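Local coordinates for beta-fructofuranosidase (Arthrobacter, PDB 3WPU), which belongs to the levansucrase/invertase family and probably adopts its five-bladed beta-propeller fold, at residues Pro247-Asp252 / Thr259-Glu264; Asn243-Phe248 / Gln336-Gln341; Tyr350-Ser355 / Met456-Gly461; Ile354-Thr359 / Gln419-Tyr424. All blocks are in the same frame, centred on the assembly; numbering follows the deposited sequence. Where two conformers were deposited one is given.

Interaction 1. Residues Pro247-Asp252 / Thr259-Glu264; sequences PFTFED and TFMVFE
The ring of Phe250 receives CB of Phe260 over one face, a CH-pi contact in which that carbon stands 3.9 Å from the Phe250 ring centroid. At the ring's edge, near its plane, lie Val262 N and the carbonyl oxygen of Phe248. With CG set between its own N and carbonyl carbon (chi1 56°), Phe250 swings its ring across the partner strand, where CE2 also meets Val262 CG1 at 4.1 Å. Phe248 instead runs alongside Val262, on the same sheet face. The other face carries Met261, whose SD touches Pro247 CB at 3.7 Å and whose CE reaches Thr249 CG2.

Four backbone bonds join this antiparallel hairpin. Phe248 and Val262 exchange N-H and C=O groups at 2.9 Å between N and O in both directions. Phe250 and Phe260 form the next hydrogen-bonded pair; Phe260 N to Phe250 O is nearly straight (173°), whereas the return bond from Phe250 N to Phe260 O is bent (143°). Beyond the hairpin, Thr249 OG1 is taken by Arg168. Polarity across the two strands is thus confined to mutually satisfied backbone groups, while the side chains meet through apolar and aromatic surfaces.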
# COMPACT_ATOMS: atom_id res chain seq x y z
N PRO A 247 -3.22 0.07 -7.95
CA PRO A 247 -2.05 -0.01 -8.86
C PRO A 247 -0.79 0.65 -8.26
O PRO A 247 -0.83 1.80 -7.80
CB PRO A 247 -2.51 0.78 -10.08
CG PRO A 247 -3.48 1.77 -9.53
CD PRO A 247 -4.25 0.97 -8.52
N PHE A 248 0.33 -0.08 -8.31
CA PHE A 248 1.65 0.41 -7.94
C PHE A 248 2.60 0.14 -9.12
O PHE A 248 2.77 -1.02 -9.47
CB PHE A 248 2.14 -0.35 -6.69
CG PHE A 248 3.59 -0.06 -6.31
CD1 PHE A 248 3.90 0.98 -5.47
CD2 PHE A 248 4.63 -0.83 -6.84
CE1 PHE A 248 5.21 1.28 -5.12
CE2 PHE A 248 5.95 -0.55 -6.48
CZ PHE A 248 6.25 0.51 -5.65
N THR A 249 3.19 1.19 -9.69
CA THR A 249 4.08 1.06 -10.87
C THR A 249 5.54 1.21 -10.50
O THR A 249 5.89 1.85 -9.50
CB THR A 249 3.74 2.06 -12.01
OG1 THR A 249 4.26 3.37 -11.73
CG2 THR A 249 2.25 2.08 -12.32
N PHE A 250 6.44 0.65 -11.34
CA PHE A 250 7.83 0.61 -10.98
C PHE A 250 8.62 0.12 -12.18
O PHE A 250 8.06 -0.46 -13.09
CB PHE A 250 8.09 -0.36 -9.83
CG PHE A 250 7.62 -1.76 -10.08
CD1 PHE A 250 8.49 -2.74 -10.53
CD2 PHE A 250 6.27 -2.11 -9.90
CE1 PHE A 250 8.06 -4.03 -10.75
CE2 PHE A 250 5.84 -3.39 -10.12
CZ PHE A 250 6.72 -4.36 -10.56
N GLU A 251 9.91 0.41 -12.13
CA GLU A 251 10.88 -0.26 -12.98
C GLU A 251 11.56 -1.35 -12.18
O GLU A 251 11.98 -1.15 -11.03
CB GLU A 251 11.93 0.73 -13.46
CG GLU A 251 12.92 0.14 -14.47
CD GLU A 251 14.02 1.13 -14.82
OE1 GLU A 251 14.90 1.37 -13.98
OE2 GLU A 251 14.03 1.60 -15.97
N ASP A 252 11.70 -2.51 -12.81
CA ASP A 252 12.45 -3.63 -12.28
C ASP A 252 13.91 -3.45 -12.71
O ASP A 252 14.16 -3.33 -13.91
CB ASP A 252 11.87 -4.90 -12.88
CG ASP A 252 12.58 -6.16 -12.45
OD1 ASP A 252 13.42 -6.12 -11.52
OD2 ASP A 252 12.27 -7.19 -13.06
N THR A 259 8.16 -0.59 -17.83
CA THR A 259 7.38 -0.24 -16.63
C THR A 259 6.37 -1.33 -16.33
O THR A 259 5.59 -1.74 -17.20
CB THR A 259 6.67 1.11 -16.78
OG1 THR A 259 7.64 2.12 -17.08
CG2 THR A 259 5.93 1.50 -15.45
N PHE A 260 6.34 -1.75 -15.06
CA PHE A 260 5.41 -2.77 -14.59
C PHE A 260 4.50 -2.17 -13.55
O PHE A 260 4.73 -1.07 -13.08
CB PHE A 260 6.13 -3.97 -14.01
CG PHE A 260 6.89 -4.75 -15.04
CD1 PHE A 260 6.26 -5.75 -15.75
CD2 PHE A 260 8.22 -4.48 -15.27
CE1 PHE A 260 6.95 -6.47 -16.73
CE2 PHE A 260 8.91 -5.19 -16.25
CZ PHE A 260 8.27 -6.18 -16.95
N MET A 261 3.46 -2.93 -13.25
CA MET A 261 2.48 -2.57 -12.22
C MET A 261 2.06 -3.83 -11.50
O MET A 261 1.81 -4.85 -12.13
CB MET A 261 1.27 -1.93 -12.90
CG MET A 261 0.05 -1.61 -11.99
SD MET A 261 -1.43 -1.34 -12.97
CE MET A 261 -1.02 0.13 -13.91
N VAL A 262 1.91 -3.73 -10.18
CA VAL A 262 1.21 -4.74 -9.42
C VAL A 262 -0.07 -4.14 -8.86
O VAL A 262 -0.22 -2.92 -8.76
CB VAL A 262 2.05 -5.41 -8.29
CG1 VAL A 262 3.19 -6.23 -8.91
CG2 VAL A 262 2.62 -4.40 -7.33
N PHE A 263 -1.01 -5.03 -8.60
CA PHE A 263 -2.31 -4.64 -8.11
C PHE A 263 -2.96 -5.86 -7.45
O PHE A 263 -2.51 -6.98 -7.62
CB PHE A 263 -3.19 -4.14 -9.27
CG PHE A 263 -3.27 -5.09 -10.42
CD1 PHE A 263 -4.24 -6.07 -10.47
CD2 PHE A 263 -2.34 -5.03 -11.44
CE1 PHE A 263 -4.30 -6.98 -11.49
CE2 PHE A 263 -2.39 -5.94 -12.47
CZ PHE A 263 -3.37 -6.91 -12.51
N GLU A 264 -3.97 -5.61 -6.62
CA GLU A 264 -4.78 -6.66 -6.06
C GLU A 264 -5.82 -7.18 -7.03
O GLU A 264 -6.55 -6.41 -7.64
CB GLU A 264 -5.52 -6.16 -4.80
CG GLU A 264 -6.43 -7.23 -4.22
CD GLU A 264 -7.22 -6.78 -3.01
OE1 GLU A 264 -7.18 -5.58 -2.69
OE2 GLU A 264 -7.89 -7.64 -2.40

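Interaction 2. Residues Asn243-Phe248 / Gln336-Gln341; sequences NFRDPF and QTERPQ
Asp246 OD2 is gripped by the backbone N-H of Arg339 at 3.1 Å from its N, and by a water 2.6 Å from the same oxygen. The Arg339 bond arrives on the anti side of the carboxylate. That water takes the N-H of Arg245 NE and lies 2.7 Å from Glu338 OE1, so it mediates between two carboxylates that do not touch. Arg245 also reaches Glu338 directly: NH2 forms a salt bridge to OE1 at 3.3 Å, almost perfectly straight (178°) and within the guanidinium plane, yet arriving from above the plane of the carboxylate. A weak bond from Arg245 NH2 to Gln336 OE1 adds to this edge. The arginine's aliphatic chain is stretched out (chi2 178°), carrying the guanidinium to this network.

Farther along, a second water links two backbone carbonyls, 2.8 Å from Asp246 O and 2.7 Å from Pro340 O. There the contact becomes apolar: Gln341 CB sits over the centre of the Phe248 ring, 3.8 Å from its centroid.

Arg245-Asp246-Pro247 spell the RDP motif of this family, and Asp246 OD1 binds a glycerol. The motif opens strand 245-250, which runs nearly parallel to the segment leading into strand 340-345 of another sheet; Asp246 N is bonded to Thr180 of strand 174-184, and Glu338 OE2 to Tyr421.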
# COMPACT_ATOMS: atom_id res chain seq x y z
N ASN A 243 -12.40 -8.51 -6.04
CA ASN A 243 -11.42 -7.47 -5.75
C ASN A 243 -10.58 -7.17 -6.96
O ASN A 243 -10.14 -8.08 -7.65
CB ASN A 243 -10.52 -7.96 -4.61
CG ASN A 243 -11.30 -8.32 -3.37
OD1 ASN A 243 -11.33 -9.48 -2.93
ND2 ASN A 243 -11.92 -7.34 -2.80
N PHE A 244 -10.33 -5.89 -7.20
CA PHE A 244 -9.52 -5.45 -8.36
C PHE A 244 -9.19 -3.99 -8.13
O PHE A 244 -10.06 -3.13 -8.27
CB PHE A 244 -10.25 -5.65 -9.70
CG PHE A 244 -9.38 -5.39 -10.89
CD1 PHE A 244 -8.57 -6.39 -11.41
CD2 PHE A 244 -9.38 -4.15 -11.50
CE1 PHE A 244 -7.73 -6.12 -12.48
CE2 PHE A 244 -8.57 -3.89 -12.59
CZ PHE A 244 -7.75 -4.88 -13.08
N ARG A 245 -8.00 -3.72 -7.64
CA ARG A 245 -7.64 -2.37 -7.23
C ARG A 245 -6.18 -2.21 -6.87
O ARG A 245 -5.43 -3.20 -6.85
CB ARG A 245 -8.51 -1.95 -6.00
CG ARG A 245 -8.41 -2.85 -4.79
CD ARG A 245 -9.28 -2.28 -3.67
NE ARG A 245 -9.35 -3.16 -2.51
CZ ARG A 245 -10.15 -4.20 -2.36
NH1 ARG A 245 -11.04 -4.53 -3.29
NH2 ARG A 245 -10.10 -4.90 -1.24
N ASP A 246 -5.80 -0.96 -6.61
CA ASP A 246 -4.55 -0.55 -5.95
C ASP A 246 -3.29 -0.70 -6.85
O ASP A 246 -2.38 -1.45 -6.49
CB ASP A 246 -4.29 -1.35 -4.68
CG ASP A 246 -5.42 -1.27 -3.64
OD1 ASP A 246 -6.28 -0.38 -3.76
OD2 ASP A 246 -5.48 -2.19 -2.75
N PRO A 247 -3.22 0.07 -7.95
CA PRO A 247 -2.05 -0.01 -8.86
C PRO A 247 -0.79 0.65 -8.26
O PRO A 247 -0.83 1.80 -7.80
CB PRO A 247 -2.51 0.78 -10.08
CG PRO A 247 -3.48 1.77 -9.53
CD PRO A 247 -4.25 0.97 -8.52
N PHE A 248 0.33 -0.08 -8.31
CA PHE A 248 1.65 0.41 -7.94
C PHE A 248 2.60 0.14 -9.12
O PHE A 248 2.77 -1.02 -9.47
CB PHE A 248 2.14 -0.35 -6.69
CG PHE A 248 3.59 -0.06 -6.31
CD1 PHE A 248 3.90 0.98 -5.47
CD2 PHE A 248 4.63 -0.83 -6.84
CE1 PHE A 248 5.21 1.28 -5.12
CE2 PHE A 248 5.95 -0.55 -6.48
CZ PHE A 248 6.25 0.51 -5.65
N GLN A 336 -8.09 -11.41 0.37
CA GLN A 336 -7.58 -10.07 0.11
C GLN A 336 -6.09 -9.90 0.39
O GLN A 336 -5.66 -9.80 1.51
CB GLN A 336 -8.41 -9.07 0.92
CG GLN A 336 -9.81 -8.88 0.40
CD GLN A 336 -10.47 -7.66 1.01
OE1 GLN A 336 -11.40 -7.13 0.46
NE2 GLN A 336 -9.92 -7.18 2.12
N THR A 337 -5.28 -9.91 -0.68
CA THR A 337 -3.91 -9.49 -0.60
C THR A 337 -3.91 -8.05 -1.14
O THR A 337 -3.81 -7.82 -2.35
CB THR A 337 -3.04 -10.42 -1.48
OG1 THR A 337 -3.75 -10.66 -2.70
CG2 THR A 337 -2.84 -11.77 -0.80
N GLU A 338 -4.08 -7.08 -0.25
CA GLU A 338 -4.32 -5.71 -0.65
C GLU A 338 -3.04 -4.90 -0.84
O GLU A 338 -1.99 -5.26 -0.30
CB GLU A 338 -5.19 -5.02 0.41
CG GLU A 338 -6.47 -5.76 0.65
CD GLU A 338 -7.40 -4.99 1.57
OE1 GLU A 338 -7.98 -3.99 1.11
OE2 GLU A 338 -7.60 -5.47 2.70
N ARG A 339 -3.16 -3.78 -1.55
CA ARG A 339 -2.09 -2.83 -1.69
C ARG A 339 -0.68 -3.40 -1.91
O ARG A 339 0.28 -3.11 -1.19
CB ARG A 339 -2.08 -1.91 -0.47
CG ARG A 339 -1.43 -0.65 -0.84
CD ARG A 339 -1.41 0.38 0.25
NE ARG A 339 -0.73 1.52 -0.34
CZ ARG A 339 -0.73 2.72 0.18
NH1 ARG A 339 -1.34 2.98 1.36
NH2 ARG A 339 -0.07 3.66 -0.47
N PRO A 340 -0.56 -4.22 -2.95
CA PRO A 340 0.75 -4.81 -3.20
C PRO A 340 1.76 -3.76 -3.68
O PRO A 340 1.42 -2.81 -4.39
CB PRO A 340 0.45 -5.82 -4.30
CG PRO A 340 -0.71 -5.25 -5.03
CD PRO A 340 -1.57 -4.64 -3.93
N GLN A 341 3.00 -3.94 -3.27
CA GLN A 341 4.13 -3.18 -3.82
C GLN A 341 5.32 -4.08 -3.92
O GLN A 341 5.44 -5.05 -3.20
CB GLN A 341 4.49 -1.97 -2.96
CG GLN A 341 4.84 -2.34 -1.52
CD GLN A 341 5.11 -1.17 -0.61
OE1 GLN A 341 4.38 -0.98 0.39
NE2 GLN A 341 6.15 -0.38 -0.91
O HOH W 1 -7.29 -2.26 -0.84
O HOH W 2 -0.65 -1.04 -4.33

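Interaction 3. Residues Tyr350-Ser355 / Met456-Gly461; sequences YLFTIS and MDIGVG
Ile458 lays its CG2 methyl over one face of the Tyr350 ring, the CH-pi contact of this pairing. The methyl stands 3.7 Å from the Tyr350 ring centroid, its direction 24° off the ring normal, which displaces it from the centre toward the phenolic end. Its nearest ring atom is accordingly Tyr350 CZ, 3.4 Å from Ile458 CG2. The isoleucine and tyrosine chains run antiparallel to one another where they overlap, and CG2 can take this place because it lies anti to the backbone N of Ile458, with CG1 branching off separately (chi1 -63°).

The remaining contacts are plain apolar packing around the far end of Phe352. Ile458 CD1, at the tip of that other branch, approaches Phe352 CZ at 3.9 Å. Met456 comes up beside it, fully extended through its first two torsions and bent only at the last (chi3 60°), which brings its CE to 3.9 Å from Phe352 CE1. One isoleucine therefore serves two aromatic rings with two different methyls.

Strands 350-355 and 456-458 belong to different antiparallel sheets. Their axes stay 12.1 Å apart at closest, and no hydrogen bond crosses; the two strands meet through side chains, consistent with packing between neighbouring blades of the propeller expected for this family. Val370 and Val425 add apolar contacts to Phe352, while Tyr343 touches Ile458.

Polar groups at the border look elsewhere. Tyr350 OH is hydrogen-bonded to Pro464 O, and Lys345 NZ reaches Ile458 O. Gly459, with a positive phi, carries the chain away beside the tyrosine hydroxyl.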
# COMPACT_ATOMS: atom_id res chain seq x y z
N TYR A 350 11.17 -7.90 -3.10
CA TYR A 350 10.26 -8.08 -1.96
C TYR A 350 8.87 -7.65 -2.41
O TYR A 350 8.68 -6.52 -2.85
CB TYR A 350 10.70 -7.22 -0.79
CG TYR A 350 11.91 -7.75 -0.08
CD1 TYR A 350 11.79 -8.65 0.99
CD2 TYR A 350 13.20 -7.44 -0.52
CE1 TYR A 350 12.91 -9.17 1.63
CE2 TYR A 350 14.33 -7.96 0.13
CZ TYR A 350 14.18 -8.82 1.19
OH TYR A 350 15.30 -9.36 1.82
N LEU A 351 7.90 -8.54 -2.26
CA LEU A 351 6.53 -8.20 -2.55
C LEU A 351 5.90 -8.05 -1.17
O LEU A 351 5.95 -8.99 -0.38
CB LEU A 351 5.85 -9.32 -3.33
CG LEU A 351 4.32 -9.33 -3.36
CD1 LEU A 351 3.77 -8.04 -3.90
CD2 LEU A 351 3.76 -10.52 -4.12
N PHE A 352 5.40 -6.86 -0.88
CA PHE A 352 4.66 -6.60 0.36
C PHE A 352 3.18 -6.40 0.04
O PHE A 352 2.81 -5.74 -0.91
CB PHE A 352 5.20 -5.39 1.09
CG PHE A 352 6.57 -5.57 1.67
CD1 PHE A 352 6.78 -6.42 2.75
CD2 PHE A 352 7.67 -4.91 1.11
CE1 PHE A 352 8.02 -6.56 3.31
CE2 PHE A 352 8.92 -5.06 1.67
CZ PHE A 352 9.11 -5.91 2.75
N THR A 353 2.33 -6.92 0.92
CA THR A 353 0.90 -6.77 0.75
C THR A 353 0.31 -6.67 2.16
O THR A 353 1.01 -6.93 3.14
CB THR A 353 0.33 -7.94 -0.10
OG1 THR A 353 -1.05 -7.69 -0.45
CG2 THR A 353 0.47 -9.27 0.63
N ILE A 354 -0.93 -6.24 2.21
CA ILE A 354 -1.65 -6.02 3.47
C ILE A 354 -2.86 -6.94 3.52
O ILE A 354 -3.54 -7.11 2.52
CB ILE A 354 -2.16 -4.56 3.51
CG1 ILE A 354 -1.09 -3.57 2.97
CG2 ILE A 354 -2.61 -4.23 4.92
CD1 ILE A 354 0.25 -3.62 3.66
N SER A 355 -3.19 -7.47 4.72
CA SER A 355 -4.37 -8.31 4.87
C SER A 355 -5.02 -8.09 6.22
O SER A 355 -4.35 -7.69 7.17
CB SER A 355 -4.02 -9.78 4.73
OG SER A 355 -5.14 -10.53 4.33
N MET A 456 11.08 -0.99 9.91
CA MET A 456 11.19 -2.41 9.79
C MET A 456 12.50 -2.69 9.08
O MET A 456 12.69 -2.24 7.95
CB MET A 456 10.00 -2.95 8.99
CG MET A 456 10.01 -4.45 8.80
SD MET A 456 8.58 -5.02 7.85
CE MET A 456 8.80 -4.14 6.30
N ASP A 457 13.39 -3.42 9.74
CA ASP A 457 14.66 -3.81 9.11
C ASP A 457 14.45 -5.05 8.27
O ASP A 457 13.95 -6.07 8.73
CB ASP A 457 15.72 -4.01 10.17
CG ASP A 457 16.07 -2.70 10.87
OD1 ASP A 457 15.87 -1.62 10.25
OD2 ASP A 457 16.55 -2.75 12.01
N ILE A 458 14.86 -4.95 7.01
CA ILE A 458 14.58 -6.00 6.03
C ILE A 458 15.87 -6.75 5.73
O ILE A 458 16.86 -6.15 5.35
CB ILE A 458 14.00 -5.40 4.73
CG1 ILE A 458 12.65 -4.73 5.03
CG2 ILE A 458 13.85 -6.48 3.66
CD1 ILE A 458 12.12 -3.82 3.95
N GLY A 459 15.86 -8.05 5.98
CA GLY A 459 17.02 -8.92 5.77
C GLY A 459 18.03 -9.01 6.90
O GLY A 459 19.22 -8.83 6.69
N VAL A 460 17.55 -9.37 8.07
CA VAL A 460 18.33 -9.34 9.31
C VAL A 460 19.34 -10.46 9.40
O VAL A 460 19.07 -11.60 9.02
CB VAL A 460 17.37 -9.42 10.52
CG1 VAL A 460 18.12 -9.68 11.82
CG2 VAL A 460 16.57 -8.13 10.60
N GLY A 461 20.53 -10.13 9.89
CA GLY A 461 21.59 -11.11 10.12
C GLY A 461 22.08 -11.79 8.85
O GLY A 461 22.49 -12.95 8.88

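Interaction 4. Residues Ile354-Thr359 / Gln419-Tyr424; sequences ISHRGT and QAYSHY
Near a bound glycerol, probably from the crystallisation liquor but possibly marking a pocket, about 5 Å from the side chain of Ser422, the ring of Tyr421 is sandwiched between Ile354 and His356. The imidazole forms an offset stack with the phenol, centroids 3.8 Å apart and planes tilted by 13°. His356 CE1 rests over the centre of the tyrosine ring, whereas from the histidine's side Tyr421 CZ lies toward the rim; CE1 and CZ are 3.2 Å apart. Glu368 holds His356 ND1 by a hydrogen bond and would thereby help fix the turn of the imidazole. On the opposite face of Tyr421 lies the CG2 methyl of Ile354, modelled too close to the ring for its exact spacing to be relied on.

The hydroxyl of Tyr421 nestles against the backbone, with OH 3.2 Å from Ser355 C, and is hydrogen-bonded to Glu338 OE2. The other branch of Ile354 reaches past the ring: CD1 lies 3.4 Å from His423 O and 3.8 Å from His423 CB. That carbonyl oxygen and His423 ND1 are buried here with no partner in the model.

The chain turns a corner at Ser422, whose OG binds Asp76, and continues toward strand 423-425. Tyr421 packs on Phe434 of strand 430-434, while Ile354, near the end of strand 348-355, leans on Val370 of the adjacent strand 369-375.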
# COMPACT_ATOMS: atom_id res chain seq x y z
N ILE A 354 -0.93 -6.24 2.21
CA ILE A 354 -1.65 -6.02 3.47
C ILE A 354 -2.86 -6.94 3.52
O ILE A 354 -3.54 -7.11 2.52
CB ILE A 354 -2.16 -4.56 3.51
CG1 ILE A 354 -1.09 -3.57 2.97
CG2 ILE A 354 -2.61 -4.23 4.92
CD1 ILE A 354 0.25 -3.62 3.66
N SER A 355 -3.19 -7.47 4.72
CA SER A 355 -4.37 -8.31 4.87
C SER A 355 -5.02 -8.09 6.22
O SER A 355 -4.35 -7.69 7.17
CB SER A 355 -4.02 -9.78 4.73
OG SER A 355 -5.14 -10.53 4.33
N HIS A 356 -6.30 -8.40 6.28
CA HIS A 356 -7.08 -8.34 7.52
C HIS A 356 -7.10 -9.72 8.18
O HIS A 356 -6.97 -10.74 7.52
CB HIS A 356 -8.51 -7.97 7.22
CG HIS A 356 -8.70 -6.56 6.75
ND1 HIS A 356 -8.38 -5.46 7.51
CD2 HIS A 356 -9.21 -6.08 5.59
CE1 HIS A 356 -8.71 -4.37 6.85
NE2 HIS A 356 -9.19 -4.72 5.67
N ARG A 357 -7.32 -9.77 9.49
CA ARG A 357 -7.44 -11.04 10.17
C ARG A 357 -8.67 -11.80 9.69
O ARG A 357 -8.60 -13.02 9.45
CB ARG A 357 -7.53 -10.84 11.68
CG ARG A 357 -7.74 -12.13 12.44
CD ARG A 357 -7.43 -11.99 13.93
NE ARG A 357 -7.53 -13.27 14.62
CZ ARG A 357 -7.61 -13.41 15.95
NH1 ARG A 357 -7.59 -12.35 16.75
NH2 ARG A 357 -7.72 -14.62 16.48
N GLY A 358 -9.80 -11.10 9.59
CA GLY A 358 -11.09 -11.73 9.19
C GLY A 358 -11.17 -12.31 7.78
O GLY A 358 -12.08 -13.07 7.48
N THR A 359 -10.24 -11.94 6.91
CA THR A 359 -10.23 -12.42 5.56
C THR A 359 -9.47 -13.74 5.41
O THR A 359 -9.47 -14.31 4.33
CB THR A 359 -9.61 -11.38 4.61
OG1 THR A 359 -8.38 -10.93 5.18
CG2 THR A 359 -10.52 -10.21 4.43
N GLN A 419 -5.06 -1.02 15.04
CA GLN A 419 -4.43 0.29 15.19
C GLN A 419 -3.91 0.86 13.89
O GLN A 419 -3.67 2.06 13.81
CB GLN A 419 -3.27 0.27 16.20
CG GLN A 419 -2.07 -0.54 15.73
CD GLN A 419 -0.92 -0.53 16.72
OE1 GLN A 419 -1.11 -0.31 17.92
NE2 GLN A 419 0.28 -0.73 16.22
N ALA A 420 -3.67 -0.01 12.92
CA ALA A 420 -3.01 0.37 11.68
C ALA A 420 -3.53 -0.47 10.52
O ALA A 420 -3.80 -1.68 10.67
CB ALA A 420 -1.50 0.18 11.83
N TYR A 421 -3.69 0.17 9.37
CA TYR A 421 -4.00 -0.51 8.13
C TYR A 421 -3.46 0.27 6.91
O TYR A 421 -2.92 1.39 7.07
CB TYR A 421 -5.50 -0.88 8.00
CG TYR A 421 -5.67 -2.09 7.12
CD1 TYR A 421 -5.15 -3.31 7.50
CD2 TYR A 421 -6.27 -1.99 5.86
CE1 TYR A 421 -5.24 -4.42 6.69
CE2 TYR A 421 -6.33 -3.09 5.01
CZ TYR A 421 -5.83 -4.31 5.43
OH TYR A 421 -5.89 -5.45 4.63
N SER A 422 -3.55 -0.38 5.75
CA SER A 422 -3.07 0.14 4.47
C SER A 422 -1.63 0.63 4.54
O SER A 422 -1.25 1.67 3.97
CB SER A 422 -4.02 1.21 3.94
OG SER A 422 -5.30 0.63 3.72
N HIS A 423 -0.80 -0.17 5.20
CA HIS A 423 0.58 0.17 5.39
C HIS A 423 1.27 0.30 4.03
O HIS A 423 0.86 -0.31 3.02
CB HIS A 423 1.31 -0.95 6.12
CG HIS A 423 0.74 -1.32 7.45
ND1 HIS A 423 -0.53 -1.79 7.63
CD2 HIS A 423 1.33 -1.34 8.67
CE1 HIS A 423 -0.72 -2.08 8.91
NE2 HIS A 423 0.40 -1.81 9.56
N TYR A 424 2.33 1.09 4.03
CA TYR A 424 3.11 1.31 2.83
C TYR A 424 4.56 1.40 3.24
O TYR A 424 4.92 2.20 4.11
CB TYR A 424 2.64 2.60 2.15
CG TYR A 424 3.45 2.92 0.91
CD1 TYR A 424 3.16 2.32 -0.30
CD2 TYR A 424 4.51 3.79 0.99
CE1 TYR A 424 3.93 2.56 -1.43
CE2 TYR A 424 5.29 4.06 -0.14
CZ TYR A 424 4.99 3.47 -1.33
OH TYR A 424 5.75 3.72 -2.48

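All four contacts are buried; none is a surface contact, and interaction 2 lies closest to the centre of the chain, about 7 Å from it. Interactions 1 and 2 share strand 245-250, which pairs by backbone bonds within its own sheet in the first and turns to another sheet in the second. Interactions 3 and 4 likewise share strand 348-355: its earlier half packs through apolar side chains, its end packs through Ile354, and the histidine just beyond it forms an aromatic stack. Charge and bound water concentrate in interaction 2, joined to interaction 4 through Glu338 and Tyr421. Interaction 3, about 17 Å from interaction 1 between centres, is mainly apolar side-chain packing between sheets.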